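Local coordinates for GphF Dehydratase 1 (Archangium violaceum, PDB 6MBH), which is a polyketide synthase dehydratase domain of gephyronic acid biosynthesis, probably removing water from a growing acyl chain, here as an isomerase-inactive variant, at residues M158-G163 and S219-F224; W42-I47 and A285-L290; T73-D78 and C229-L234; V225-A230 and A279-R284. All blocks are in the same frame, centred on the assembly; numbering follows the deposited sequence.

Contact 1. Residues M158-G163 and S219-F224; sequences MRIYYG and SHREPF
Tyr161 reaches across to the backbone of His220, and its hydroxyl OH donates a short hydrogen bond to His220 O at 2.6 Å. The carbonyl oxygen lies at the edge of the ring, and the donor is tilted 21° from the carbonyl plane. The same hydroxyl accepts from a water at 2.9 Å from OH; that water in turn accepts from Arg221 NE and from Glu222 N, so one phenol ties together three successive residues of the opposite loop. With CG placed opposite its own carbonyl carbon (chi1 -49°), the side chain brings the ring obliquely against Pro223, whose CB comes 3.6 Å from Tyr161 CZ. Ile160 CG1 lies over the centre of one ring face, and the same side chain sends CD1 on to Arg221 CD at 4.0 Å. The imidazole of His220 turns its CD2 to Tyr161 CE2 at 3.9 Å, while Met158 SD passes His220 CB at 4.1 Å. A phenylalanine in place of Tyr161 would probably leave His220 O and the water without their shared partner and the two loops less firmly joined. Arg221 N bonds to Ser219 OG in an ST turn that shapes the second loop. The contact joins the loop after helix 151-158 to the one entering strand 224-234; Met158 also packs on Phe211 of helix 200-214, and Tyr161 shares a backbone bond with Trp42 of strand 42-43.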
# COMPACT_ATOMS: atom_id res chain seq x y z
N MET A 158 8.07 14.28 -8.62
CA MET A 158 7.63 12.88 -8.60
C MET A 158 6.88 12.48 -9.87
O MET A 158 6.49 11.33 -9.98
CB MET A 158 6.75 12.62 -7.39
CG MET A 158 7.45 12.89 -6.01
SD MET A 158 8.88 11.79 -5.74
CE MET A 158 8.02 10.33 -5.21
N ARG A 159 6.71 13.37 -10.84
CA ARG A 159 6.00 12.93 -12.03
C ARG A 159 6.77 11.86 -12.83
O ARG A 159 6.16 11.17 -13.64
CB ARG A 159 5.69 14.16 -12.91
CG ARG A 159 6.94 14.76 -13.56
CD ARG A 159 6.56 16.09 -14.21
NE ARG A 159 5.80 15.88 -15.45
CZ ARG A 159 5.11 16.81 -16.10
NH1 ARG A 159 5.09 18.06 -15.63
NH2 ARG A 159 4.45 16.50 -17.22
N ILE A 160 8.06 11.62 -12.52
CA ILE A 160 8.74 10.47 -13.13
C ILE A 160 8.30 9.12 -12.55
O ILE A 160 8.63 8.05 -13.12
CB ILE A 160 10.26 10.60 -13.01
CG1 ILE A 160 10.72 10.75 -11.54
CG2 ILE A 160 10.74 11.79 -13.80
CD1 ILE A 160 12.26 10.61 -11.44
N TYR A 161 7.59 9.13 -11.43
CA TYR A 161 7.09 7.92 -10.79
C TYR A 161 5.57 7.79 -10.74
O TYR A 161 5.07 6.68 -10.57
CB TYR A 161 7.59 7.87 -9.32
CG TYR A 161 9.06 8.12 -9.14
CD1 TYR A 161 9.99 7.34 -9.80
CD2 TYR A 161 9.51 9.08 -8.23
CE1 TYR A 161 11.38 7.53 -9.66
CE2 TYR A 161 10.89 9.26 -8.03
CZ TYR A 161 11.82 8.46 -8.75
OH TYR A 161 13.17 8.62 -8.58
N TYR A 162 4.83 8.91 -10.82
CA TYR A 162 3.41 8.86 -10.53
C TYR A 162 2.67 9.70 -11.56
O TYR A 162 3.07 10.83 -11.83
CB TYR A 162 3.14 9.44 -9.15
CG TYR A 162 3.53 8.56 -7.96
CD1 TYR A 162 2.80 7.39 -7.64
CD2 TYR A 162 4.61 8.88 -7.17
CE1 TYR A 162 3.14 6.63 -6.56
CE2 TYR A 162 4.94 8.13 -6.07
CZ TYR A 162 4.19 7.01 -5.77
OH TYR A 162 4.43 6.23 -4.63
N GLY A 163 1.60 9.14 -12.13
CA GLY A 163 0.74 9.90 -13.02
C GLY A 163 -0.40 10.57 -12.23
O GLY A 163 -0.52 10.46 -11.01
N SER A 219 17.65 13.58 -2.19
CA SER A 219 17.22 13.48 -3.58
C SER A 219 16.10 12.46 -3.76
O SER A 219 16.08 11.41 -3.09
CB SER A 219 18.39 13.07 -4.47
OG SER A 219 17.88 12.77 -5.76
N HIS A 220 15.16 12.77 -4.65
CA HIS A 220 14.10 11.85 -4.97
C HIS A 220 14.53 10.86 -6.07
O HIS A 220 13.75 9.95 -6.41
CB HIS A 220 12.85 12.59 -5.47
CG HIS A 220 13.04 13.19 -6.83
ND1 HIS A 220 13.86 14.27 -7.05
CD2 HIS A 220 12.52 12.85 -8.04
CE1 HIS A 220 13.87 14.56 -8.35
NE2 HIS A 220 13.05 13.73 -8.97
N ARG A 221 15.71 11.03 -6.64
CA ARG A 221 16.23 10.05 -7.61
C ARG A 221 16.72 8.81 -6.84
O ARG A 221 17.16 8.91 -5.70
CB ARG A 221 17.36 10.64 -8.46
CG ARG A 221 16.99 11.99 -9.22
CD ARG A 221 15.94 11.72 -10.29
NE ARG A 221 16.42 10.70 -11.22
CZ ARG A 221 17.17 10.94 -12.28
NH1 ARG A 221 17.61 12.16 -12.58
NH2 ARG A 221 17.57 9.92 -13.04
N GLU A 222 16.60 7.61 -7.46
CA GLU A 222 16.82 6.35 -6.73
C GLU A 222 15.85 6.28 -5.55
O GLU A 222 16.28 6.32 -4.38
CB GLU A 222 18.28 6.19 -6.26
CG GLU A 222 19.19 5.58 -7.35
CD GLU A 222 20.68 5.93 -7.26
OE1 GLU A 222 21.08 6.96 -6.64
OE2 GLU A 222 21.46 5.17 -7.86
N PRO A 223 14.56 6.16 -5.83
CA PRO A 223 13.52 6.47 -4.82
C PRO A 223 13.33 5.42 -3.73
O PRO A 223 13.52 4.21 -3.93
CB PRO A 223 12.26 6.56 -5.68
CG PRO A 223 12.58 5.47 -6.76
CD PRO A 223 13.99 5.67 -7.10
N PHE A 224 12.96 5.92 -2.54
CA PHE A 224 12.50 5.02 -1.47
C PHE A 224 11.27 4.26 -1.88
O PHE A 224 10.29 4.83 -2.38
CB PHE A 224 12.20 5.81 -0.17
CG PHE A 224 13.42 6.40 0.40
CD1 PHE A 224 14.29 5.61 1.14
CD2 PHE A 224 13.75 7.74 0.16
CE1 PHE A 224 15.51 6.15 1.66
CE2 PHE A 224 14.97 8.30 0.65
CZ PHE A 224 15.85 7.50 1.40
O HOH W 1 15.32 8.02 -10.45

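Contact 2. Residues W42-I47 and A285-L290; sequences WVYDAI and ASKAAL
The type I' turn of the hairpin formed by strands 42-43 and 46-48 lays Tyr44 against Lys287 in the C-terminal tail that follows strand 273-284. Val43 and Ala46 close the turn with paired backbone bonds; Tyr44 has the left-handed backbone conformation that belongs to this turn type, and its side chain points toward the tail. Lys287 CB sits squarely over one ring face, 3.5 Å from the centroid of Tyr44 and 5° off the normal, a CH-pi contact. Lys287 runs stretched across the ring, its CG opposite the backbone N (chi1 -172°), with CD coming 3.7 Å from Tyr44 CD2. At the far end of the ring, Tyr44 OH donates to Ala285 O; the modelled 2.4 Å is very short, so its exact length is doubtful. Leu290 CD2 meets the ring edge at 4.0 Å from Tyr44 CD1 and also nears Ala46 CB. In the tail, Ala288 N bonds to Ser286 OG in an ST turn. Replacing Tyr44 by an alanine is likely to strip Lys287 and Leu290 of the ring they lie against, opening a gap between turn and tail. One aromatic side chain thus holds the tail mainly through aliphatic carbons at its face and edge, with its hydroxyl turned to the backbone.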
# COMPACT_ATOMS: atom_id res chain seq x y z
N TRP A 42 5.59 4.20 -12.02
CA TRP A 42 6.82 3.76 -12.70
C TRP A 42 8.04 3.92 -11.81
O TRP A 42 8.11 4.77 -10.92
CB TRP A 42 7.12 4.56 -13.99
CG TRP A 42 5.87 4.81 -14.76
CD1 TRP A 42 5.29 3.96 -15.66
CD2 TRP A 42 5.05 5.97 -14.71
NE1 TRP A 42 4.11 4.54 -16.15
CE2 TRP A 42 3.95 5.77 -15.57
CE3 TRP A 42 5.17 7.20 -14.05
CZ2 TRP A 42 2.94 6.75 -15.75
CZ3 TRP A 42 4.14 8.16 -14.21
CH2 TRP A 42 3.08 7.94 -15.09
N VAL A 43 9.00 3.05 -12.04
CA VAL A 43 10.34 3.25 -11.50
C VAL A 43 11.28 2.99 -12.67
O VAL A 43 11.12 1.99 -13.38
CB VAL A 43 10.64 2.32 -10.31
CG1 VAL A 43 11.88 2.82 -9.62
CG2 VAL A 43 9.48 2.34 -9.30
N TYR A 44 12.20 3.93 -12.93
CA TYR A 44 13.13 3.83 -14.05
C TYR A 44 12.42 3.61 -15.38
O TYR A 44 12.86 2.83 -16.22
CB TYR A 44 14.17 2.74 -13.78
CG TYR A 44 14.87 2.98 -12.46
CD1 TYR A 44 14.76 2.08 -11.40
CD2 TYR A 44 15.63 4.14 -12.26
CE1 TYR A 44 15.39 2.32 -10.18
CE2 TYR A 44 16.27 4.38 -11.04
CZ TYR A 44 16.14 3.48 -10.01
OH TYR A 44 16.80 3.71 -8.81
N ASP A 45 11.28 4.31 -15.55
CA ASP A 45 10.44 4.34 -16.74
C ASP A 45 9.68 3.04 -17.01
O ASP A 45 8.93 3.01 -17.99
CB ASP A 45 11.19 4.72 -18.03
CG ASP A 45 11.52 6.18 -18.07
OD1 ASP A 45 12.49 6.58 -18.75
OD2 ASP A 45 10.85 6.95 -17.34
N ALA A 46 9.83 2.00 -16.17
CA ALA A 46 9.07 0.75 -16.29
C ALA A 46 7.82 0.80 -15.41
O ALA A 46 7.87 1.29 -14.29
CB ALA A 46 9.90 -0.44 -15.83
N ILE A 47 6.72 0.22 -15.90
CA ILE A 47 5.55 0.07 -15.05
C ILE A 47 5.87 -0.95 -13.97
O ILE A 47 6.18 -2.09 -14.29
CB ILE A 47 4.33 -0.40 -15.88
CG1 ILE A 47 4.00 0.58 -17.00
CG2 ILE A 47 3.13 -0.58 -14.93
CD1 ILE A 47 3.07 -0.04 -18.09
N ALA A 285 15.59 2.16 -4.04
CA ALA A 285 15.63 1.10 -5.06
C ALA A 285 16.70 1.38 -6.13
O ALA A 285 16.72 2.45 -6.75
CB ALA A 285 14.24 0.97 -5.71
N SER A 286 17.58 0.43 -6.35
CA SER A 286 18.50 0.52 -7.48
C SER A 286 17.80 0.08 -8.76
O SER A 286 16.95 -0.81 -8.74
CB SER A 286 19.70 -0.39 -7.27
OG SER A 286 20.51 -0.41 -8.43
N LYS A 287 18.23 0.69 -9.88
CA LYS A 287 17.80 0.26 -11.21
C LYS A 287 18.36 -1.11 -11.59
O LYS A 287 17.76 -1.83 -12.41
CB LYS A 287 18.23 1.31 -12.27
CG LYS A 287 17.68 1.10 -13.66
CD LYS A 287 17.93 2.33 -14.53
CE LYS A 287 17.37 2.15 -15.96
NZ LYS A 287 17.68 0.83 -16.62
N ALA A 288 19.53 -1.46 -11.03
CA ALA A 288 20.23 -2.66 -11.45
C ALA A 288 19.28 -3.86 -11.41
O ALA A 288 18.52 -4.03 -10.47
CB ALA A 288 21.45 -2.91 -10.57
N ALA A 289 19.28 -4.62 -12.50
CA ALA A 289 18.56 -5.87 -12.74
C ALA A 289 17.05 -5.67 -13.03
O ALA A 289 16.40 -6.65 -13.42
CB ALA A 289 18.70 -6.89 -11.59
N LEU A 290 16.49 -4.46 -12.89
CA LEU A 290 15.05 -4.28 -13.11
C LEU A 290 14.66 -4.61 -14.55
O LEU A 290 13.66 -5.31 -14.79
CB LEU A 290 14.63 -2.87 -12.78
CG LEU A 290 13.13 -2.67 -12.77
CD1 LEU A 290 12.45 -3.39 -11.58
CD2 LEU A 290 12.87 -1.19 -12.68

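Contact 3. Residues T73-D78 and C229-L234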
# COMPACT_ATOMS: atom_id res chain seq x y z
N THR A 73 -11.44 -5.49 13.43
CA THR A 73 -10.26 -4.85 12.80
C THR A 73 -9.50 -5.91 11.99
O THR A 73 -9.31 -6.99 12.50
CB THR A 73 -9.36 -4.25 13.88
OG1 THR A 73 -10.07 -3.19 14.52
CG2 THR A 73 -8.07 -3.68 13.34
N LEU A 74 -9.11 -5.58 10.76
CA LEU A 74 -8.29 -6.46 9.92
C LEU A 74 -6.81 -6.15 10.19
O LEU A 74 -6.43 -4.99 10.31
CB LEU A 74 -8.60 -6.24 8.44
CG LEU A 74 -10.06 -6.39 8.02
CD1 LEU A 74 -10.18 -6.07 6.53
CD2 LEU A 74 -10.58 -7.82 8.40
N ILE A 75 -5.99 -7.19 10.35
CA ILE A 75 -4.61 -6.98 10.79
C ILE A 75 -3.69 -7.71 9.82
O ILE A 75 -3.97 -8.84 9.43
CB ILE A 75 -4.41 -7.49 12.22
CG1 ILE A 75 -5.30 -6.72 13.22
CG2 ILE A 75 -2.95 -7.43 12.59
CD1 ILE A 75 -5.50 -7.39 14.51
N VAL A 76 -2.66 -7.00 9.32
CA VAL A 76 -1.56 -7.64 8.59
C VAL A 76 -0.31 -7.41 9.41
O VAL A 76 -0.06 -6.28 9.83
CB VAL A 76 -1.40 -7.08 7.16
CG1 VAL A 76 -0.32 -7.85 6.40
CG2 VAL A 76 -2.72 -7.19 6.43
N GLU A 77 0.43 -8.47 9.70
CA GLU A 77 1.61 -8.33 10.54
C GLU A 77 2.84 -8.84 9.82
O GLU A 77 2.76 -9.74 8.96
CB GLU A 77 1.49 -9.13 11.82
CG GLU A 77 0.44 -8.63 12.79
CD GLU A 77 0.41 -9.53 14.01
OE1 GLU A 77 -0.20 -10.61 13.96
OE2 GLU A 77 1.05 -9.17 15.01
N ASP A 78 3.97 -8.23 10.16
CA ASP A 78 5.27 -8.78 9.80
C ASP A 78 5.35 -8.99 8.28
O ASP A 78 5.73 -10.07 7.77
CB ASP A 78 5.52 -10.06 10.61
CG ASP A 78 6.91 -10.64 10.39
OD1 ASP A 78 7.90 -9.87 10.38
OD2 ASP A 78 7.03 -11.89 10.23
N CYS A 229 6.38 -3.71 6.68
CA CYS A 229 5.99 -2.97 7.89
C CYS A 229 5.70 -3.98 8.98
O CYS A 229 5.55 -5.18 8.72
CB CYS A 229 4.84 -2.03 7.64
SG CYS A 229 3.29 -2.85 7.49
N ALA A 230 5.70 -3.49 10.24
CA ALA A 230 5.50 -4.38 11.37
C ALA A 230 4.03 -4.74 11.51
O ALA A 230 3.70 -5.88 11.85
CB ALA A 230 6.00 -3.74 12.68
N ARG A 231 3.13 -3.75 11.30
CA ARG A 231 1.72 -4.04 11.54
C ARG A 231 0.86 -3.04 10.78
O ARG A 231 1.17 -1.85 10.76
CB ARG A 231 1.40 -3.97 13.05
CG ARG A 231 -0.01 -4.21 13.42
CD ARG A 231 -0.14 -4.12 14.99
NE ARG A 231 -1.24 -4.92 15.47
CZ ARG A 231 -1.13 -6.23 15.74
NH1 ARG A 231 0.03 -6.86 15.54
NH2 ARG A 231 -2.19 -6.92 16.19
N ILE A 232 -0.23 -3.52 10.19
CA ILE A 232 -1.29 -2.65 9.67
C ILE A 232 -2.58 -3.09 10.35
O ILE A 232 -2.87 -4.28 10.39
CB ILE A 232 -1.45 -2.77 8.15
CG1 ILE A 232 -0.21 -2.30 7.44
CG2 ILE A 232 -2.58 -1.91 7.66
CD1 ILE A 232 -0.17 -2.87 5.97
N GLU A 233 -3.32 -2.14 10.93
CA GLU A 233 -4.64 -2.46 11.50
C GLU A 233 -5.65 -1.61 10.74
O GLU A 233 -5.46 -0.39 10.64
CB GLU A 233 -4.75 -2.16 13.01
CG GLU A 233 -3.89 -3.01 13.92
CD GLU A 233 -4.03 -2.65 15.41
OE1 GLU A 233 -4.78 -1.71 15.71
OE2 GLU A 233 -3.39 -3.33 16.25
N LEU A 234 -6.71 -2.22 10.18
CA LEU A 234 -7.75 -1.47 9.48
C LEU A 234 -9.08 -1.59 10.21
O LEU A 234 -9.61 -2.69 10.37
CB LEU A 234 -7.93 -2.00 8.06
CG LEU A 234 -8.91 -1.21 7.19
CD1 LEU A 234 -8.32 0.19 6.84
CD2 LEU A 234 -9.17 -1.93 5.87
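Glu77 and Arg231 pair by charge across two antiparallel strands, Arg231 NH1 standing 2.6 Å from Glu77 OE2. The bond is bent, 133° at the hydrogen, and meets the oxygen from above the carboxylate plane, with the two flat groups turned 79° apart. A straighter bond runs from Arg231 NE to the anti lone pair of Glu233 OE2 at 2.8 Å, in the guanidinium plane, so the arginine bridges two carboxylates. The outer oxygens continue the network, Glu77 OE1 to Arg127 and Glu233 OE1 to Arg235. An extended Arg231 chain, with CG opposite its backbone N (chi1 178°), carries the guanidinium back over Ile75, whose CG2 lies against one face, 3.7 Å from Arg231 NH2. Beneath the charges, Leu74 and Leu234 exchange two backbone hydrogen bonds, as do Val76 and Ile232, the latter including Ile232 N to Val76 O at 2.8 Å. Asp78 N adds a bond to Ala230 O at the corner, where Ala230 and Arg231 together face Asp278 in a classic beta bulge. The other face is apolar: Leu74 CD1 lies 4.3 Å from Leu234 CD2, Val76 is beside Ile232, and helix 52-65 sets Leu59 on Leu74 and Val76, Ala58 on Val76 and Leu55 on Ile232. The pairing is thus two-sided, an apolar face against a helix and a charged face where two carboxylates probably balance Arg231 and limit its rotation.

Contact 4. Residues V225-A230 and A279-R284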
# COMPACT_ATOMS: atom_id res chain seq x y z
N VAL A 225 11.30 2.97 -1.61
CA VAL A 225 10.23 2.03 -1.91
C VAL A 225 9.88 1.27 -0.63
O VAL A 225 10.81 0.95 0.14
CB VAL A 225 10.73 1.12 -3.05
CG1 VAL A 225 9.98 -0.11 -3.17
CG2 VAL A 225 10.67 1.98 -4.36
N PRO A 226 8.61 0.95 -0.35
CA PRO A 226 8.31 0.16 0.85
C PRO A 226 8.93 -1.22 0.80
O PRO A 226 8.91 -1.91 -0.24
CB PRO A 226 6.78 0.06 0.86
CG PRO A 226 6.31 1.32 0.11
CD PRO A 226 7.39 1.50 -0.97
N LEU A 227 9.50 -1.62 1.92
CA LEU A 227 10.16 -2.92 2.03
C LEU A 227 9.28 -3.83 2.90
O LEU A 227 9.35 -5.01 2.77
CB LEU A 227 11.50 -2.52 2.64
CG LEU A 227 12.46 -3.55 3.19
CD1 LEU A 227 13.81 -2.89 3.26
CD2 LEU A 227 12.04 -3.92 4.58
N GLY A 228 8.45 -3.23 3.75
CA GLY A 228 7.59 -3.98 4.63
C GLY A 228 7.11 -3.09 5.76
O GLY A 228 7.41 -1.90 5.80
N CYS A 229 6.38 -3.71 6.68
CA CYS A 229 5.99 -2.97 7.89
C CYS A 229 5.70 -3.98 8.98
O CYS A 229 5.55 -5.18 8.72
CB CYS A 229 4.84 -2.03 7.64
SG CYS A 229 3.29 -2.85 7.49
N ALA A 230 5.70 -3.49 10.24
CA ALA A 230 5.50 -4.38 11.37
C ALA A 230 4.03 -4.74 11.51
O ALA A 230 3.70 -5.88 11.85
CB ALA A 230 6.00 -3.74 12.68
N ALA A 279 5.79 1.10 11.80
CA ALA A 279 7.15 0.78 11.38
C ALA A 279 7.16 0.31 9.93
O ALA A 279 7.66 -0.76 9.60
CB ALA A 279 7.76 -0.24 12.31
N LEU A 280 6.60 1.16 9.08
CA LEU A 280 6.84 1.12 7.65
C LEU A 280 8.33 1.29 7.39
O LEU A 280 8.92 2.28 7.83
CB LEU A 280 6.06 2.25 7.00
CG LEU A 280 6.33 2.41 5.48
CD1 LEU A 280 5.86 1.19 4.71
CD2 LEU A 280 5.70 3.64 4.98
N GLN A 281 8.92 0.33 6.67
CA GLN A 281 10.32 0.38 6.31
C GLN A 281 10.42 0.79 4.86
O GLN A 281 9.76 0.17 4.00
CB GLN A 281 11.02 -0.96 6.54
CG GLN A 281 10.90 -1.50 8.00
CD GLN A 281 11.67 -0.63 9.03
OE1 GLN A 281 12.46 0.25 8.68
NE2 GLN A 281 11.43 -0.90 10.28
N LEU A 282 11.31 1.75 4.58
CA LEU A 282 11.54 2.28 3.24
C LEU A 282 13.01 2.14 2.87
O LEU A 282 13.89 2.37 3.71
CB LEU A 282 11.17 3.77 3.16
CG LEU A 282 9.73 4.13 3.55
CD1 LEU A 282 9.57 5.61 3.47
CD2 LEU A 282 8.75 3.44 2.58
N LYS A 283 13.28 1.81 1.60
CA LYS A 283 14.66 1.60 1.18
C LYS A 283 14.82 2.06 -0.27
O LYS A 283 13.93 1.83 -1.09
CB LYS A 283 15.06 0.13 1.29
CG LYS A 283 16.57 -0.09 1.04
CD LYS A 283 16.89 -1.56 0.93
CE LYS A 283 18.37 -1.80 0.54
NZ LYS A 283 19.26 -1.94 1.74
N ARG A 284 15.91 2.74 -0.55
CA ARG A 284 16.13 3.23 -1.92
C ARG A 284 16.26 2.06 -2.89
O ARG A 284 16.96 1.06 -2.61
CB ARG A 284 17.38 4.13 -1.96
CG ARG A 284 17.12 5.55 -1.44
CD ARG A 284 18.35 6.43 -1.59
NE ARG A 284 18.18 7.75 -1.00
CZ ARG A 284 17.59 8.78 -1.62
NH1 ARG A 284 17.12 8.64 -2.85
NH2 ARG A 284 17.51 9.96 -1.04
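Pro226 packs with Leu280 and Leu282 on the buried side of this antiparallel pair, while Leu227 lies with Gln281 and Lys283 on the more exposed side. On the buried side Pro226 CB comes 4.1 Å from Leu280 CD1, and Leu282 CD2 comes 3.7 Å from Pro226 CA. From helix 200-214, Phe207 packs on Pro226 and Leu280, Phe211 on Leu282. On the exposed side Leu227, its CG turned away from the backbone N (chi1 168°), spreads its methyls over the neighbouring strand: CD2 rests 3.7 Å from Gln281 CB and CD1 3.8 Å from Lys283 CB. Beyond these aliphatic stems the polar ends lead away; Gln281 OE1 pairs with Thr261 OG1 on strand 259-267. Backbone bonds run along the pair, from the two between Val225 and Lys283, through Leu227 N to Gln281 O, to the almost straight Gln281 N to Gly228 O at 2.8 Å. Between Pro226 and Gly228 the register slips by one residue, a beta bulge. Farther on the grip slackens: Ala230 N to Ala279 O is a weak 3.4 Å bond, though Cys229 CA still touches Ala279 O at 3.3 Å. Chemically the strands rely on main-chain bonds, with apolar packing beneath and lysine and glutamine stems lying alongside a leucine above.

Overall arrangement
Contacts 3 and 4 use successive parts of strand 224-234, which turns a corner at Ala230; their centres are 13 Å apart. Contact 3 pairs it with strand 73-81, contact 4 with strand 273-284, consistent with two hot-dog halves joined edge to edge. Contact 1 holds the loop leading into that strand, and Arg284 of contact 4 bonds to Ser219 O and Glu222 O there. Contact 2 lies 11 Å from contact 1 between centres; Pro223 O meets Ala285 N at 2.9 Å. Contacts 1 and 3 lie on opposite sides of the chain's centre, with centres about 26 Å apart. Beside contact 1, Tyr162 OH hydrogen-bonds Asp204 OD1 and its ring meets that of His41, consistent with the dehydratase active-site pair.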